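PDB 3ZTP: nucleoside diphosphate kinase from Aquifex aeolicus, which transfers the terminal phosphate of ATP to nucleoside diphosphates, probably by a ping-pong mechanism that passes through a phosphorylated active-site intermediate. Local coordinates for residues T6-A19 with F110-S122. Residues are numbered along the deposited sequence; the frame is centred on the assembly and turned at random.
Sequences TLIIVKPDAMEKGA and FGTDKGKNAIHAS. With SO4 (sulfate ion), chain D.
Lys11, just past the end of strand 6-10, and His120, on the neighbouring strand 119-121, reach a sulfate ion in the nucleoside diphosphate kinase fold, whose four-stranded antiparallel sheet has 119-121 as an outermost strand within this chain. Ile9 and His120 form a hydrogen-bonded pair; on the other face Ile8 CB meets Ile119 CD1 at 4.1 Å, branched chains suited to the core under helix 20-29. His120 is the predicted phosphohistidine. Its CG lies anti to the backbone N (chi1 168°), which carries the ring out toward the sulfate, and chi2 of 88° turns its plane so that the ion lies at the edge, in plane, and ND1 donates to SO4 O2 at 2.7 Å. From the second shell Glu131 takes NE2 and, with the bond at ND1, helps to fix the ring's rotation; it also bonds Ser122 OG, which accepts from Leu7 N at 3.1 Å.

Lys11, a predicted ATP ligand, runs extended beyond CG past the backbone of Ala118 and Ile119. Its length carries NZ to Asn117 OD1, met at 2.8 Å on a lone pair in the amide plane, and to two weak bonds with sulfate O1 and O4; Thr93 O holds Asn117 ND2. An alanine here would probably leave Asn117 OD1 and the bound anion without their ammonium partner.

Beyond the strands, Asp13 on helix 12-17 points its carboxylate at the 111-118 loop, and small Ala14 and Ala118 let helix and loop close in. Farther along, Ala19 CB rests over one face of Phe110, 3.8 Å from the ring centroid. Asp13 OD2 uses its syn lone pair to accept from Ala118 N at 2.9 Å, and a water links the same oxygen to Phe110 O.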
ATOM      1  N   THR A   6      -7.326  13.553 -12.867  1.00  8.54           N
ATOM      2  CA  THR A   6      -6.795  14.609 -12.027  1.00  7.74           C
ATOM      3  C   THR A   6      -6.766  14.107 -10.600  1.00  7.37           C
ATOM      4  O   THR A   6      -7.476  13.160 -10.254  1.00  8.97           O
ATOM      5  CB  THR A   6      -7.612  15.912 -12.174  1.00  9.07           C
ATOM      6  OG1 THR A   6      -6.894  16.927 -11.493  1.00 10.81           O
ATOM      7  CG2 THR A   6      -9.017  15.810 -11.573  1.00  9.49           C
ATOM      8  N   LEU A   7      -5.930  14.710  -9.768  1.00  7.52           N
ATOM      9  CA  LEU A   7      -5.839  14.325  -8.360  1.00  7.24           C
ATOM     10  C   LEU A   7      -6.533  15.369  -7.510  1.00  7.69           C
ATOM     11  O   LEU A   7      -6.261  16.565  -7.670  1.00  8.48           O
ATOM     12  CB  LEU A   7      -4.378  14.227  -7.934  1.00  8.79           C
ATOM     13  CG  LEU A   7      -4.225  13.699  -6.498  1.00 11.32           C
ATOM     14  CD1 LEU A   7      -4.329  12.190  -6.434  1.00  9.14           C
ATOM     15  CD2 LEU A   7      -2.959  14.192  -5.819  1.00 14.25           C
ATOM     16  N   ILE A   8      -7.378  14.926  -6.578  1.00  6.75           N
ATOM     17  CA  ILE A   8      -7.832  15.799  -5.501  1.00  6.90           C
ATOM     18  C   ILE A   8      -7.287  15.310  -4.173  1.00  7.20           C
ATOM     19  O   ILE A   8      -7.072  14.107  -3.962  1.00  6.14           O
ATOM     20  CB  ILE A   8      -9.367  15.956  -5.419  1.00  7.38           C
ATOM     21  CG1 ILE A   8     -10.070  14.602  -5.222  1.00  7.33           C
ATOM     22  CG2 ILE A   8      -9.879  16.676  -6.646  1.00  8.83           C
ATOM     23  CD1 ILE A   8     -11.522  14.709  -4.760  1.00  9.52           C
ATOM     24  N   ILE A   9      -7.048  16.258  -3.268  1.00  6.32           N
ATOM     25  CA  ILE A   9      -6.751  15.920  -1.863  1.00  7.00           C
ATOM     26  C   ILE A   9      -7.688  16.728  -0.988  1.00  6.82           C
ATOM     27  O   ILE A   9      -7.708  17.959  -1.076  1.00  6.59           O
ATOM     28  CB  ILE A   9      -5.303  16.213  -1.451  1.00  7.00           C
ATOM     29  CG1 ILE A   9      -4.345  15.526  -2.417  1.00  8.49           C
ATOM     30  CG2 ILE A   9      -5.094  15.723  -0.036  1.00  8.76           C
ATOM     31  CD1 ILE A   9      -2.869  15.868  -2.146  1.00 12.30           C
ATOM     32  N   VAL A  10      -8.439  16.033  -0.137  1.00  5.99           N
ATOM     33  CA  VAL A  10      -9.281  16.685   0.872  1.00  6.28           C
ATOM     34  C   VAL A  10      -8.378  17.002   2.044  1.00  6.85           C
ATOM     35  O   VAL A  10      -7.757  16.093   2.622  1.00  7.35           O
ATOM     36  CB  VAL A  10     -10.461  15.798   1.263  1.00  6.92           C
ATOM     37  CG1 VAL A  10     -11.307  16.443   2.362  1.00  7.52           C
ATOM     38  CG2 VAL A  10     -11.303  15.487   0.028  1.00  8.32           C
ATOM     39  N   LYS A  11      -8.249  18.284   2.351  1.00  6.98           N
ATOM     40  CA  LYS A  11      -7.247  18.782   3.279  1.00  7.47           C
ATOM     41  C   LYS A  11      -7.728  18.647   4.722  1.00  8.10           C
ATOM     42  O   LYS A  11      -8.906  18.387   4.994  1.00  8.83           O
ATOM     43  CB  LYS A  11      -6.907  20.236   2.947  1.00  7.81           C
ATOM     44  CG  LYS A  11      -6.396  20.458   1.550  1.00  8.33           C
ATOM     45  CD  LYS A  11      -5.991  21.910   1.303  1.00  8.54           C
ATOM     46  CE  LYS A  11      -5.277  22.124  -0.011  1.00  8.92           C
ATOM     47  NZ  LYS A  11      -4.989  23.540  -0.287  1.00 11.09           N
ATOM     48  N   PRO A  12      -6.815  18.814   5.684  1.00  7.63           N
ATOM     49  CA  PRO A  12      -7.215  18.530   7.061  1.00  8.61           C
ATOM     50  C   PRO A  12      -8.337  19.421   7.598  1.00  9.53           C
ATOM     51  O   PRO A  12      -9.059  18.998   8.517  1.00  9.78           O
ATOM     52  CB  PRO A  12      -5.907  18.697   7.855  1.00  9.75           C
ATOM     53  CG  PRO A  12      -4.856  18.383   6.876  1.00  9.19           C
ATOM     54  CD  PRO A  12      -5.353  18.987   5.575  1.00  8.13           C
ATOM     55  N   ASP A  13      -8.469  20.645   7.090  1.00  8.47           N
ATOM     56  CA  ASP A  13      -9.583  21.494   7.513  1.00  8.72           C
ATOM     57  C   ASP A  13     -10.932  20.867   7.166  1.00 10.30           C
ATOM     58  O   ASP A  13     -11.829  20.817   8.014  1.00 11.58           O
ATOM     59  CB  ASP A  13      -9.466  22.914   6.965  1.00  9.95           C
ATOM     60  CG  ASP A  13      -9.369  22.976   5.446  1.00  8.89           C
ATOM     61  OD1 ASP A  13      -8.824  22.049   4.807  1.00  9.68           O
ATOM     62  OD2 ASP A  13      -9.837  23.992   4.884  1.00 10.50           O
ATOM     63  N   ALA A  14     -11.088  20.415   5.931  1.00  9.16           N
ATOM     64  CA  ALA A  14     -12.339  19.802   5.511  1.00  8.62           C
ATOM     65  C   ALA A  14     -12.536  18.454   6.182  1.00  8.96           C
ATOM     66  O   ALA A  14     -13.668  18.068   6.484  1.00 10.32           O
ATOM     67  CB  ALA A  14     -12.369  19.672   3.977  1.00 10.23           C
ATOM     68  N   MET A  15     -11.450  17.732   6.422  0.70  8.91           N
ATOM     69  CA  MET A  15     -11.518  16.474   7.153  0.70 10.82           C
ATOM     70  C   MET A  15     -12.104  16.712   8.534  0.70 11.65           C
ATOM     71  O   MET A  15     -13.061  16.046   8.929  0.70 13.49           O
ATOM     72  CB  MET A  15     -10.133  15.826   7.239  0.70 10.65           C
ATOM     73  CG  MET A  15      -9.609  15.428   5.885  0.70 10.64           C
ATOM     74  SD  MET A  15     -10.478  14.020   5.146  0.70 13.43           S
ATOM     75  CE  MET A  15      -9.661  12.799   6.202  0.70 16.51           C
ATOM     76  N   GLU A  16     -11.584  17.707   9.242  0.70 11.94           N
ATOM     77  CA  GLU A  16     -12.023  17.996  10.596  0.70 13.33           C
ATOM     78  C   GLU A  16     -13.447  18.527  10.628  0.70 13.79           C
ATOM     79  O   GLU A  16     -14.164  18.288  11.609  0.70 17.20           O
ATOM     80  CB  GLU A  16     -11.058  18.985  11.254  0.70 17.08           C
ATOM     81  CG  GLU A  16      -9.730  18.354  11.615  0.70 24.63           C
ATOM     82  CD  GLU A  16      -8.795  19.328  12.298  0.70 39.42           C
ATOM     83  OE1 GLU A  16      -9.291  20.236  12.999  0.70 35.73           O
ATOM     84  OE2 GLU A  16      -7.567  19.188  12.123  0.70 48.76           O
ATOM     85  N   LYS A  17     -13.880  19.210   9.564  1.00 13.72           N
ATOM     86  CA  LYS A  17     -15.242  19.719   9.446  1.00 12.71           C
ATOM     87  C   LYS A  17     -16.252  18.586   9.159  1.00 13.51           C
ATOM     88  O   LYS A  17     -17.463  18.804   9.212  1.00 16.04           O
ATOM     89  CB  LYS A  17     -15.367  20.769   8.334  1.00 14.95           C
ATOM     90  CG  LYS A  17     -14.752  22.140   8.644  1.00 20.22           C
ATOM     91  CD  LYS A  17     -15.029  23.101   7.491  1.00 24.18           C
ATOM     92  CE  LYS A  17     -14.725  24.523   7.865  1.00 26.42           C
ATOM     93  NZ  LYS A  17     -15.769  25.062   8.795  1.00 31.10           N
ATOM     94  N   GLY A  18     -15.762  17.393   8.831  1.00 10.40           N
ATOM     95  CA  GLY A  18     -16.634  16.263   8.509  1.00 10.52           C
ATOM     96  C   GLY A  18     -17.198  16.283   7.102  1.00  9.53           C
ATOM     97  O   GLY A  18     -18.231  15.673   6.848  1.00 10.30           O
ATOM     98  N   ALA A  19     -16.513  16.948   6.175  1.00  8.61           N
ATOM     99  CA  ALA A  19     -17.019  17.154   4.838  1.00  8.22           C
ATOM    100  C   ALA A  19     -16.591  16.126   3.802  1.00  7.53           C
ATOM    101  O   ALA A  19     -17.009  16.221   2.659  1.00  7.56           O
ATOM    102  CB  ALA A  19     -16.578  18.538   4.357  1.00  9.61           C
ATOM    103  N   PHE A 110     -17.049  24.585   1.988  1.00  8.73           N
ATOM    104  CA  PHE A 110     -16.270  23.928   3.044  1.00  9.43           C
ATOM    105  C   PHE A 110     -14.948  24.609   3.377  1.00  9.68           C
ATOM    106  O   PHE A 110     -14.291  24.223   4.343  1.00 11.35           O
ATOM    107  CB  PHE A 110     -16.011  22.446   2.668  1.00  9.21           C
ATOM    108  CG  PHE A 110     -17.267  21.679   2.403  1.00  8.78           C
ATOM    109  CD1 PHE A 110     -18.203  21.503   3.408  1.00 11.32           C
ATOM    110  CD2 PHE A 110     -17.541  21.212   1.155  1.00  9.91           C
ATOM    111  CE1 PHE A 110     -19.398  20.812   3.157  1.00 11.22           C
ATOM    112  CE2 PHE A 110     -18.740  20.524   0.891  1.00 10.66           C
ATOM    113  CZ  PHE A 110     -19.661  20.342   1.908  1.00 10.15           C
ATOM    114  N   GLY A 111     -14.530  25.564   2.557  1.00  8.83           N
ATOM    115  CA  GLY A 111     -13.281  26.271   2.761  1.00  8.72           C
ATOM    116  C   GLY A 111     -13.422  27.414   3.735  1.00 10.16           C
ATOM    117  O   GLY A 111     -14.432  28.116   3.784  1.00 11.48           O
ATOM    118  N   THR A 112     -12.382  27.624   4.528  1.00 10.22           N
ATOM    119  CA  THR A 112     -12.336  28.713   5.499  1.00 11.54           C
ATOM    120  C   THR A 112     -11.763  29.988   4.909  1.00 10.61           C
ATOM    121  O   THR A 112     -12.385  31.039   5.035  1.00 13.31           O
ATOM    122  CB  THR A 112     -11.513  28.274   6.723  1.00 12.79           C
ATOM    123  OG1 THR A 112     -12.123  27.123   7.320  1.00 13.66           O
ATOM    124  CG2 THR A 112     -11.420  29.383   7.757  1.00 14.38           C
ATOM    125  N   ASP A 113     -10.618  29.901   4.254  1.00 10.91           N
ATOM    126  CA  ASP A 113      -9.903  31.095   3.820  1.00 11.64           C
ATOM    127  C   ASP A 113      -9.037  30.722   2.613  1.00 11.45           C
ATOM    128  O   ASP A 113      -9.334  29.714   1.935  1.00 11.46           O
ATOM    129  CB  ASP A 113      -9.116  31.689   5.007  1.00 12.44           C
ATOM    130  CG  ASP A 113      -8.227  30.677   5.673  1.00 12.92           C
ATOM    131  OD1 ASP A 113      -7.517  29.984   4.934  1.00 15.13           O
ATOM    132  OD2 ASP A 113      -8.209  30.573   6.915  1.00 13.47           O
ATOM    133  N   LYS A 114      -8.000  31.472   2.303  1.00 11.81           N
ATOM    134  CA  LYS A 114      -7.222  31.148   1.100  1.00 12.81           C
ATOM    135  C   LYS A 114      -6.167  30.077   1.338  1.00 14.11           C
ATOM    136  O   LYS A 114      -5.565  29.569   0.381  1.00 16.99           O
ATOM    137  CB  LYS A 114      -6.585  32.419   0.507  1.00 15.84           C
ATOM    138  CG  LYS A 114      -5.473  33.002   1.348  1.00 18.65           C
ATOM    139  CD  LYS A 114      -5.174  34.447   0.923  1.00 27.02           C
ATOM    140  CE  LYS A 114      -4.678  34.534  -0.501  1.00 52.85           C
ATOM    141  NZ  LYS A 114      -4.195  35.909  -0.821  1.00 71.62           N
ATOM    142  N   GLY A 115      -5.908  29.751   2.604  1.00 12.06           N
ATOM    143  CA  GLY A 115      -4.960  28.702   2.954  1.00 12.18           C
ATOM    144  C   GLY A 115      -5.682  27.426   3.360  1.00 11.32           C
ATOM    145  O   GLY A 115      -5.455  26.349   2.792  1.00 12.53           O
ATOM    146  N   LYS A 116      -6.543  27.530   4.362  1.00 10.58           N
ATOM    147  CA  LYS A 116      -7.407  26.427   4.747  1.00  9.56           C
ATOM    148  C   LYS A 116      -8.615  26.464   3.842  1.00  8.90           C
ATOM    149  O   LYS A 116      -9.669  27.023   4.182  1.00 10.14           O
ATOM    150  CB  LYS A 116      -7.807  26.515   6.224  1.00 12.58           C
ATOM    151  CG  LYS A 116      -6.597  26.324   7.143  1.00 17.38           C
ATOM    152  CD  LYS A 116      -6.997  26.233   8.601  1.00 31.28           C
ATOM    153  CE  LYS A 116      -5.795  25.833   9.459  1.00 50.06           C
ATOM    154  NZ  LYS A 116      -6.204  25.224  10.753  1.00 66.03           N
ATOM    155  N   ASN A 117      -8.419  25.901   2.651  1.00  8.57           N
ATOM    156  CA  ASN A 117      -9.405  26.005   1.583  1.00  8.48           C
ATOM    157  C   ASN A 117      -9.918  24.653   1.115  1.00  7.78           C
ATOM    158  O   ASN A 117     -10.236  24.476  -0.065  1.00  8.88           O
ATOM    159  CB  ASN A 117      -8.879  26.824   0.401  1.00  9.97           C
ATOM    160  CG  ASN A 117      -7.711  26.186  -0.286  1.00 11.18           C
ATOM    161  OD1 ASN A 117      -7.208  25.155   0.129  1.00 10.96           O
ATOM    162  ND2 ASN A 117      -7.256  26.829  -1.351  1.00 13.09           N
ATOM    163  N   ALA A 118      -9.984  23.712   2.046  1.00  7.66           N
ATOM    164  CA  ALA A 118     -10.713  22.439   1.922  1.00  6.54           C
ATOM    165  C   ALA A 118     -10.105  21.387   1.029  1.00  6.20           C
ATOM    166  O   ALA A 118     -10.202  20.206   1.345  1.00  7.18           O
ATOM    167  CB  ALA A 118     -12.186  22.669   1.525  1.00  8.11           C
ATOM    168  N   ILE A 119      -9.560  21.777  -0.113  1.00  7.53           N
ATOM    169  CA  ILE A 119      -9.259  20.814  -1.159  1.00  7.28           C
ATOM    170  C   ILE A 119      -8.165  21.340  -2.072  1.00  7.17           C
ATOM    171  O   ILE A 119      -8.057  22.535  -2.328  1.00  9.00           O
ATOM    172  CB  ILE A 119     -10.553  20.461  -1.965  1.00  7.36           C
ATOM    173  CG1 ILE A 119     -10.350  19.299  -2.937  1.00  7.75           C
ATOM    174  CG2 ILE A 119     -11.125  21.712  -2.676  1.00  8.76           C
ATOM    175  CD1 ILE A 119     -11.667  18.715  -3.428  1.00  7.95           C
ATOM    176  N   HIS A 120      -7.338  20.404  -2.527  1.00  7.11           N
ATOM    177  CA  HIS A 120      -6.340  20.579  -3.565  1.00  7.38           C
ATOM    178  C   HIS A 120      -6.838  19.879  -4.832  1.00  7.32           C
ATOM    179  O   HIS A 120      -7.372  18.769  -4.739  1.00  7.53           O
ATOM    180  CB  HIS A 120      -5.037  19.877  -3.158  1.00  8.42           C
ATOM    181  CG  HIS A 120      -4.059  19.755  -4.280  1.00 10.87           C
ATOM    182  ND1 HIS A 120      -3.147  20.740  -4.567  1.00 13.36           N
ATOM    183  CD2 HIS A 120      -3.885  18.792  -5.209  1.00 10.43           C
ATOM    184  CE1 HIS A 120      -2.435  20.379  -5.621  1.00 13.18           C
ATOM    185  NE2 HIS A 120      -2.864  19.204  -6.027  1.00 10.03           N
ATOM    186  N   ALA A 121      -6.617  20.470  -5.998  1.00  8.24           N
ATOM    187  CA  ALA A 121      -6.753  19.743  -7.261  1.00  7.73           C
ATOM    188  C   ALA A 121      -5.598  20.070  -8.176  1.00  8.43           C
ATOM    189  O   ALA A 121      -5.088  21.195  -8.170  1.00  9.80           O
ATOM    190  CB  ALA A 121      -8.068  20.071  -7.960  1.00  9.83           C
ATOM    191  N   SER A 122      -5.192  19.098  -8.973  1.00  8.14           N
ATOM    192  CA  SER A 122      -4.128  19.326  -9.954  1.00  8.45           C
ATOM    193  C   SER A 122      -4.472  20.485 -10.894  1.00  9.69           C
ATOM    194  O   SER A 122      -5.617  20.677 -11.283  1.00 11.28           O
ATOM    195  CB  SER A 122      -3.924  18.066 -10.799  1.00  8.83           C
ATOM    196  OG  SER A 122      -3.741  16.921  -9.998  1.00  9.56           O
TER
HETATM  197  S   SO4 D 510      -3.065  23.462  -2.877  0.61 29.77           S
HETATM  198  O1  SO4 D 510      -4.466  23.768  -3.142  0.61 35.26           O
HETATM  199  O2  SO4 D 510      -2.361  23.299  -4.149  0.61 37.69           O
HETATM  200  O3  SO4 D 510      -2.385  24.550  -2.178  0.61 34.25           O
HETATM  201  O4  SO4 D 510      -2.959  22.289  -2.055  0.61 20.32           O
HETATM  202  O   HOH W   1      -8.111  19.435 -11.472  1.00 10.55           O
HETATM  203  O   HOH W   2      -3.517  25.065   1.602  1.00 16.74           O
HETATM  204  O   HOH W   3      -4.570  25.855  -2.454  1.00 24.20           O
HETATM  205  O   HOH W   4     -12.114  24.844   6.011  1.00 11.34           O
HETATM  206  O   HOH W   5     -14.427  27.585   8.853  1.00 37.44           O